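Local coordinates for protein prophenoloxidase b (Marsupenaeus japonicus, PDB 3WKY) that is the zymogen of a hemolymph type 3 copper phenoloxidase, whose active form probably hydroxylates monophenols and oxidises o-diphenols at a two-copper, dioxygen-binding centre, at residues L359-L364 with R395-I400; D250-V255 with N292-L297. One frame throughout, in Å; residues are numbered along the deposited sequence. Where two conformers were deposited one is given.

Contact 1: L359-L364 with R395-I400; sequences LGHDFL and RWHKFI. With CUO (Cu2-o2 cluster), chain J.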
loop_
_atom_site.group_PDB
_atom_site.type_symbol
_atom_site.label_atom_id
_atom_site.label_comp_id
_atom_site.label_asym_id
_atom_site.label_seq_id
_atom_site.Cartn_x
_atom_site.Cartn_y
_atom_site.Cartn_z
ATOM N N LEU A 359 -21.796 18.580 -7.690
ATOM C CA LEU A 359 -20.402 18.784 -7.301
ATOM C C LEU A 359 -19.532 17.647 -7.815
ATOM O O LEU A 359 -18.377 17.862 -8.184
ATOM C CB LEU A 359 -20.251 18.973 -5.795
ATOM C CG LEU A 359 -20.463 20.436 -5.384
ATOM C CD1 LEU A 359 -20.702 20.556 -3.885
ATOM C CD2 LEU A 359 -19.258 21.288 -5.803
ATOM N N GLY A 360 -20.100 16.449 -7.877
ATOM C CA GLY A 360 -19.374 15.301 -8.400
ATOM C C GLY A 360 -18.909 15.544 -9.821
ATOM O O GLY A 360 -17.812 15.152 -10.189
ATOM N N HIS A 361 -19.749 16.179 -10.640
ATOM C CA HIS A 361 -19.317 16.560 -11.987
ATOM C C HIS A 361 -18.093 17.458 -11.944
ATOM O O HIS A 361 -17.153 17.302 -12.739
ATOM C CB HIS A 361 -20.411 17.332 -12.697
ATOM C CG HIS A 361 -21.363 16.454 -13.434
ATOM N ND1 HIS A 361 -21.175 16.111 -14.753
ATOM C CD2 HIS A 361 -22.498 15.837 -13.033
ATOM C CE1 HIS A 361 -22.163 15.323 -15.143
ATOM N NE2 HIS A 361 -22.963 15.140 -14.114
ATOM N N ASP A 362 -18.124 18.422 -11.038
ATOM C CA ASP A 362 -17.016 19.355 -10.914
ATOM C C ASP A 362 -15.748 18.726 -10.313
ATOM O O ASP A 362 -14.636 19.070 -10.717
ATOM C CB ASP A 362 -17.453 20.586 -10.114
ATOM C CG ASP A 362 -18.386 21.493 -10.912
ATOM O OD1 ASP A 362 -18.381 21.406 -12.162
ATOM O OD2 ASP A 362 -19.123 22.289 -10.292
ATOM N N PHE A 363 -15.901 17.829 -9.344
ATOM C CA PHE A 363 -14.738 17.079 -8.854
ATOM C C PHE A 363 -14.088 16.292 -9.989
ATOM O O PHE A 363 -12.872 16.291 -10.131
ATOM C CB PHE A 363 -15.143 16.083 -7.767
ATOM C CG PHE A 363 -15.229 16.661 -6.377
ATOM C CD1 PHE A 363 -16.106 17.700 -6.077
ATOM C CD2 PHE A 363 -14.462 16.121 -5.350
ATOM C CE1 PHE A 363 -16.201 18.199 -4.786
ATOM C CE2 PHE A 363 -14.562 16.611 -4.047
ATOM C CZ PHE A 363 -15.426 17.654 -3.768
ATOM N N LEU A 364 -14.892 15.593 -10.786
ATOM C CA LEU A 364 -14.330 14.794 -11.872
ATOM C C LEU A 364 -13.741 15.721 -12.942
ATOM O O LEU A 364 -12.660 15.465 -13.478
ATOM C CB LEU A 364 -15.399 13.846 -12.455
ATOM C CG LEU A 364 -15.789 12.709 -11.504
ATOM C CD1 LEU A 364 -17.112 12.026 -11.946
ATOM C CD2 LEU A 364 -14.681 11.660 -11.387
ATOM N N ARG A 395 -20.123 6.141 -15.307
ATOM C CA ARG A 395 -19.790 5.582 -14.010
ATOM C C ARG A 395 -20.411 6.442 -12.905
ATOM O O ARG A 395 -20.910 5.919 -11.907
ATOM C CB ARG A 395 -18.259 5.486 -13.837
ATOM C CG ARG A 395 -17.575 4.558 -14.864
ATOM C CD ARG A 395 -16.217 4.038 -14.323
ATOM N NE ARG A 395 -16.429 3.315 -13.065
ATOM C CZ ARG A 395 -15.510 3.144 -12.121
ATOM N NH1 ARG A 395 -14.287 3.654 -12.268
ATOM N NH2 ARG A 395 -15.822 2.474 -11.014
ATOM N N TRP A 396 -20.373 7.762 -13.082
ATOM C CA TRP A 396 -20.977 8.666 -12.110
ATOM C C TRP A 396 -22.494 8.467 -12.089
ATOM O O TRP A 396 -23.116 8.387 -11.025
ATOM C CB TRP A 396 -20.615 10.120 -12.437
ATOM C CG TRP A 396 -21.080 11.093 -11.396
ATOM C CD1 TRP A 396 -21.971 12.126 -11.574
ATOM C CD2 TRP A 396 -20.703 11.123 -10.003
ATOM N NE1 TRP A 396 -22.155 12.800 -10.386
ATOM C CE2 TRP A 396 -21.395 12.208 -9.409
ATOM C CE3 TRP A 396 -19.837 10.355 -9.212
ATOM C CZ2 TRP A 396 -21.275 12.523 -8.044
ATOM C CZ3 TRP A 396 -19.699 10.682 -7.848
ATOM C CH2 TRP A 396 -20.410 11.764 -7.285
ATOM N N HIS A 397 -23.094 8.356 -13.265
ATOM C CA HIS A 397 -24.542 8.164 -13.310
ATOM C C HIS A 397 -25.029 6.784 -12.939
ATOM O O HIS A 397 -26.180 6.629 -12.528
ATOM C CB HIS A 397 -25.156 8.682 -14.614
ATOM C CG HIS A 397 -25.460 10.129 -14.516
ATOM N ND1 HIS A 397 -26.588 10.596 -13.883
ATOM C CD2 HIS A 397 -24.701 11.215 -14.799
ATOM C CE1 HIS A 397 -26.551 11.918 -13.843
ATOM N NE2 HIS A 397 -25.417 12.308 -14.391
ATOM N N LYS A 398 -24.166 5.781 -13.067
ATOM C CA LYS A 398 -24.508 4.481 -12.507
ATOM C C LYS A 398 -24.539 4.582 -10.973
ATOM O O LYS A 398 -25.418 4.011 -10.339
ATOM C CB LYS A 398 -23.549 3.381 -12.983
ATOM C CG LYS A 398 -23.910 1.988 -12.448
ATOM C CD LYS A 398 -25.217 1.450 -13.089
ATOM C CE LYS A 398 -25.577 0.102 -12.482
ATOM N NZ LYS A 398 -26.666 -0.589 -13.259
ATOM N N PHE A 399 -23.598 5.314 -10.374
ATOM C CA PHE A 399 -23.672 5.564 -8.928
ATOM C C PHE A 399 -24.981 6.268 -8.570
ATOM O O PHE A 399 -25.692 5.869 -7.638
ATOM C CB PHE A 399 -22.480 6.407 -8.446
ATOM C CG PHE A 399 -22.760 7.170 -7.170
ATOM C CD1 PHE A 399 -22.988 6.499 -5.978
ATOM C CD2 PHE A 399 -22.790 8.560 -7.169
ATOM C CE1 PHE A 399 -23.265 7.198 -4.798
ATOM C CE2 PHE A 399 -23.054 9.264 -6.011
ATOM C CZ PHE A 399 -23.296 8.589 -4.821
ATOM N N ILE A 400 -25.292 7.324 -9.314
ATOM C CA ILE A 400 -26.517 8.078 -9.071
ATOM C C ILE A 400 -27.744 7.174 -9.233
ATOM O O ILE A 400 -28.654 7.185 -8.386
ATOM C CB ILE A 400 -26.594 9.318 -9.997
ATOM C CG1 ILE A 400 -25.485 10.318 -9.619
ATOM C CG2 ILE A 400 -27.960 9.990 -9.889
ATOM C CD1 ILE A 400 -25.592 10.844 -8.173
HETATM CU CU1 CUO J . -27.394 15.078 -16.804
HETATM CU CU2 CUO J . -24.924 14.431 -14.264
HETATM O O1 CUO J . -26.427 15.425 -15.090
HETATM O O2 CUO J . -25.228 15.319 -16.233
#
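Trp-396 lays its indole against the backbone of Gly-360, with CZ2 3.4 Å from the glycine CA, where a side chain would run into the ring. The indole is brought across by a first torsion that sets CG anti to the backbone N (chi1 -174°), and its other face is packed by Phe-399 and Ile-400 of its own helix. Its five-membered ring turns an edge to the face of His-361 in an offset edge-to-face pair, planes at 82° and centroids 5.3 Å apart. The two helices run nearly antiparallel, as in the four-helix core of type 3 copper proteins, and each gives a histidine to one copper: His-361 NE2 lies 2.1 Å from CU2 and His-397 NE2 2.2 Å from it, with His-357 the third ligand. With NE2 on the copper and ND1 hydrogen-bonded to Met-381 O, the imidazole of His-361 is held at both nitrogens, limiting its rotation. Replacing Trp-396 by an alanine would probably open a gap over Gly-360, take the indole edge from the face of His-361 and leave His-357 O without its NE1 hydrogen bond. One turn on from Gly-360, Leu-364 CD1 packs 4.0 Å from Trp-396 CB, at the indole root.

Contact 2: D250-V255 with N292-L297; sequences DWRIPV and NYVSQL
The indole of Trp-251 meets the first turn of helix 294-310 with its rim: Leu-297 C lies in the ring plane at the edge, 4.0 Å from CZ3, and Val-294 CG1 is near that plane too, beside the CB end. Leu-297 CB, 3.8 Å from CZ3, comes in obliquely, and the two side chains cross at about a right angle. Around this ring gather Phe-248, Phe-280 and Phe-399, the last edge-to-face, while Arg-301 adds a cation-pi contact. The motif on the loop side is a type I beta turn from Asp-250 to Ile-253 with an Asx turn overlapping its start: Asp-250 OD1 accepts from Arg-252 N at 3.1 Å, on the anti side, 30° out of the carboxylate plane. This turn presents Trp-251 and Arg-252 to the helix start within the copper-containing domain. With CG1 anti to its backbone N (chi1 175°), Val-294 reaches both of them, and its CG1 stands 4.0 Å from Arg-252 NE. The arginine was built in two conformers; in the one described, bent at chi2, it slides past the valine in the opposite direction, and NH2 forms a salt bridge with Glu-298 and touches Ser-295 CB. The OG of Ser-295 is hydrogen-bonded to Asp-282 of the second subunit, so the helix start belongs to a subunit interface, where Tyr-293 stacks on Tyr-293 of that neighbour. Tyr-293 is the N-cap, and the extended side chain of Gln-296 brings OE1 to two donors on opposite faces of its amide plane: Tyr-293 N at 3.0 Å and Asn-292 ND2 at 2.9 Å.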
loop_
_atom_site.group_PDB
_atom_site.type_symbol
_atom_site.label_atom_id
_atom_site.label_comp_id
_atom_site.label_asym_id
_atom_site.label_seq_id
_atom_site.Cartn_x
_atom_site.Cartn_y
_atom_site.Cartn_z
ATOM N N ASP A 250 -16.673 3.887 -4.644
ATOM C CA ASP A 250 -15.597 3.924 -3.649
ATOM C C ASP A 250 -14.629 4.997 -4.102
ATOM O O ASP A 250 -13.785 4.769 -4.967
ATOM C CB ASP A 250 -14.893 2.566 -3.545
ATOM C CG ASP A 250 -13.811 2.545 -2.482
ATOM O OD1 ASP A 250 -13.372 3.625 -2.025
ATOM O OD2 ASP A 250 -13.386 1.435 -2.104
ATOM N N TRP A 251 -14.756 6.174 -3.508
ATOM C CA TRP A 251 -14.074 7.347 -4.037
ATOM C C TRP A 251 -12.610 7.416 -3.602
ATOM O O TRP A 251 -11.912 8.397 -3.882
ATOM C CB TRP A 251 -14.852 8.613 -3.665
ATOM C CG TRP A 251 -16.238 8.600 -4.259
ATOM C CD1 TRP A 251 -16.648 7.902 -5.365
ATOM C CD2 TRP A 251 -17.402 9.289 -3.766
ATOM N NE1 TRP A 251 -17.989 8.120 -5.587
ATOM C CE2 TRP A 251 -18.473 8.970 -4.623
ATOM C CE3 TRP A 251 -17.636 10.149 -2.685
ATOM C CZ2 TRP A 251 -19.765 9.489 -4.440
ATOM C CZ3 TRP A 251 -18.920 10.659 -2.497
ATOM C CH2 TRP A 251 -19.968 10.322 -3.368
ATOM N N ARG A 252 -12.141 6.356 -2.952
ATOM C CA ARG A 252 -10.729 6.341 -2.596
ATOM C C ARG A 252 -9.913 5.572 -3.647
ATOM O O ARG A 252 -8.686 5.577 -3.607
ATOM C CB ARG A 252 -10.526 5.815 -1.167
ATOM C CG ARG A 252 -10.775 6.876 -0.068
ATOM C CD ARG A 252 -12.195 7.471 -0.087
ATOM N NE ARG A 252 -12.320 8.700 0.701
ATOM C CZ ARG A 252 -12.410 8.734 2.031
ATOM N NH1 ARG A 252 -12.378 7.599 2.719
ATOM N NH2 ARG A 252 -12.527 9.897 2.679
ATOM N N ILE A 253 -10.606 4.964 -4.603
ATOM C CA ILE A 253 -10.010 4.222 -5.718
ATOM C C ILE A 253 -9.861 5.203 -6.886
ATOM O O ILE A 253 -10.816 5.902 -7.213
ATOM C CB ILE A 253 -10.958 3.056 -6.169
ATOM C CG1 ILE A 253 -11.224 2.077 -5.022
ATOM C CG2 ILE A 253 -10.396 2.310 -7.371
ATOM C CD1 ILE A 253 -12.111 0.886 -5.416
ATOM N N PRO A 254 -8.671 5.268 -7.515
ATOM C CA PRO A 254 -8.538 6.176 -8.673
ATOM C C PRO A 254 -9.472 5.778 -9.815
ATOM O O PRO A 254 -9.799 4.601 -9.970
ATOM C CB PRO A 254 -7.073 6.006 -9.105
ATOM C CG PRO A 254 -6.642 4.685 -8.520
ATOM C CD PRO A 254 -7.438 4.501 -7.254
ATOM N N VAL A 255 -9.907 6.763 -10.597
ATOM C CA VAL A 255 -10.755 6.500 -11.759
ATOM C C VAL A 255 -9.882 5.845 -12.807
ATOM O O VAL A 255 -8.973 6.474 -13.345
ATOM C CB VAL A 255 -11.356 7.811 -12.313
ATOM C CG1 VAL A 255 -12.130 7.547 -13.617
ATOM C CG2 VAL A 255 -12.261 8.467 -11.252
ATOM N N ASN A 292 -14.744 22.417 -1.843
ATOM C CA ASN A 292 -15.546 21.269 -1.411
ATOM C C ASN A 292 -14.644 20.047 -1.267
ATOM O O ASN A 292 -13.561 20.012 -1.862
ATOM C CB ASN A 292 -16.705 20.982 -2.379
ATOM C CG ASN A 292 -17.819 22.008 -2.264
ATOM O OD1 ASN A 292 -17.922 22.915 -3.087
ATOM N ND2 ASN A 292 -18.644 21.881 -1.222
ATOM N N TYR A 293 -15.073 19.067 -0.470
ATOM C CA TYR A 293 -14.158 17.989 -0.051
ATOM C C TYR A 293 -14.773 16.617 -0.228
ATOM O O TYR A 293 -15.984 16.467 -0.123
ATOM C CB TYR A 293 -13.754 18.216 1.405
ATOM C CG TYR A 293 -13.122 19.582 1.585
ATOM C CD1 TYR A 293 -13.902 20.726 1.769
ATOM C CD2 TYR A 293 -11.747 19.732 1.516
ATOM C CE1 TYR A 293 -13.298 21.996 1.895
ATOM C CE2 TYR A 293 -11.141 20.981 1.646
ATOM C CZ TYR A 293 -11.921 22.105 1.840
ATOM O OH TYR A 293 -11.289 23.336 1.958
ATOM N N VAL A 294 -13.941 15.610 -0.506
ATOM C CA VAL A 294 -14.464 14.262 -0.760
ATOM C C VAL A 294 -15.244 13.745 0.451
ATOM O O VAL A 294 -16.346 13.200 0.310
ATOM C CB VAL A 294 -13.326 13.265 -1.142
ATOM C CG1 VAL A 294 -13.880 11.830 -1.289
ATOM C CG2 VAL A 294 -12.622 13.699 -2.433
ATOM N N SER A 295 -14.715 13.953 1.656
ATOM C CA SER A 295 -15.397 13.390 2.827
ATOM C C SER A 295 -16.668 14.169 3.160
ATOM O O SER A 295 -17.559 13.655 3.822
ATOM C CB SER A 295 -14.473 13.347 4.037
ATOM O OG SER A 295 -14.231 14.658 4.505
ATOM N N GLN A 296 -16.742 15.408 2.684
ATOM C CA GLN A 296 -17.963 16.202 2.770
ATOM C C GLN A 296 -19.062 15.557 1.916
ATOM O O GLN A 296 -20.175 15.288 2.406
ATOM C CB GLN A 296 -17.659 17.624 2.293
ATOM C CG GLN A 296 -18.834 18.604 2.344
ATOM C CD GLN A 296 -18.454 19.931 1.709
ATOM O OE1 GLN A 296 -17.705 19.963 0.726
ATOM N NE2 GLN A 296 -18.946 21.036 2.274
ATOM N N LEU A 297 -18.746 15.276 0.653
ATOM C CA LEU A 297 -19.690 14.563 -0.223
ATOM C C LEU A 297 -20.049 13.193 0.349
ATOM O O LEU A 297 -21.193 12.736 0.238
ATOM C CB LEU A 297 -19.128 14.396 -1.648
ATOM C CG LEU A 297 -19.356 15.555 -2.633
ATOM C CD1 LEU A 297 -18.654 16.831 -2.148
ATOM C CD2 LEU A 297 -18.879 15.184 -4.042
#

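Contacts 1 and 2 can be read as an inner and an outer shell round the copper site: their centres lie 10 Å apart, in series along the chain. Contact 1 holds copper ligands directly, while in contact 2 the side chain of Leu-297 is about 12 Å from the cluster. The shells meet at two places. Between the indoles, Trp-396 CZ3 and Trp-251 CZ2 are 3.6 Å apart, linking the loop to the helix carrying His-397. On the helix carrying His-361, Phe-363 CZ packs 3.5 Å from Asn-292 C and Leu-359 CD2 lies 3.4 Å from Asn-292 OD1. A chain of contacts leads from the copper ligands through both indoles to the helix start, whose Tyr-293 and Ser-295 meet the second subunit.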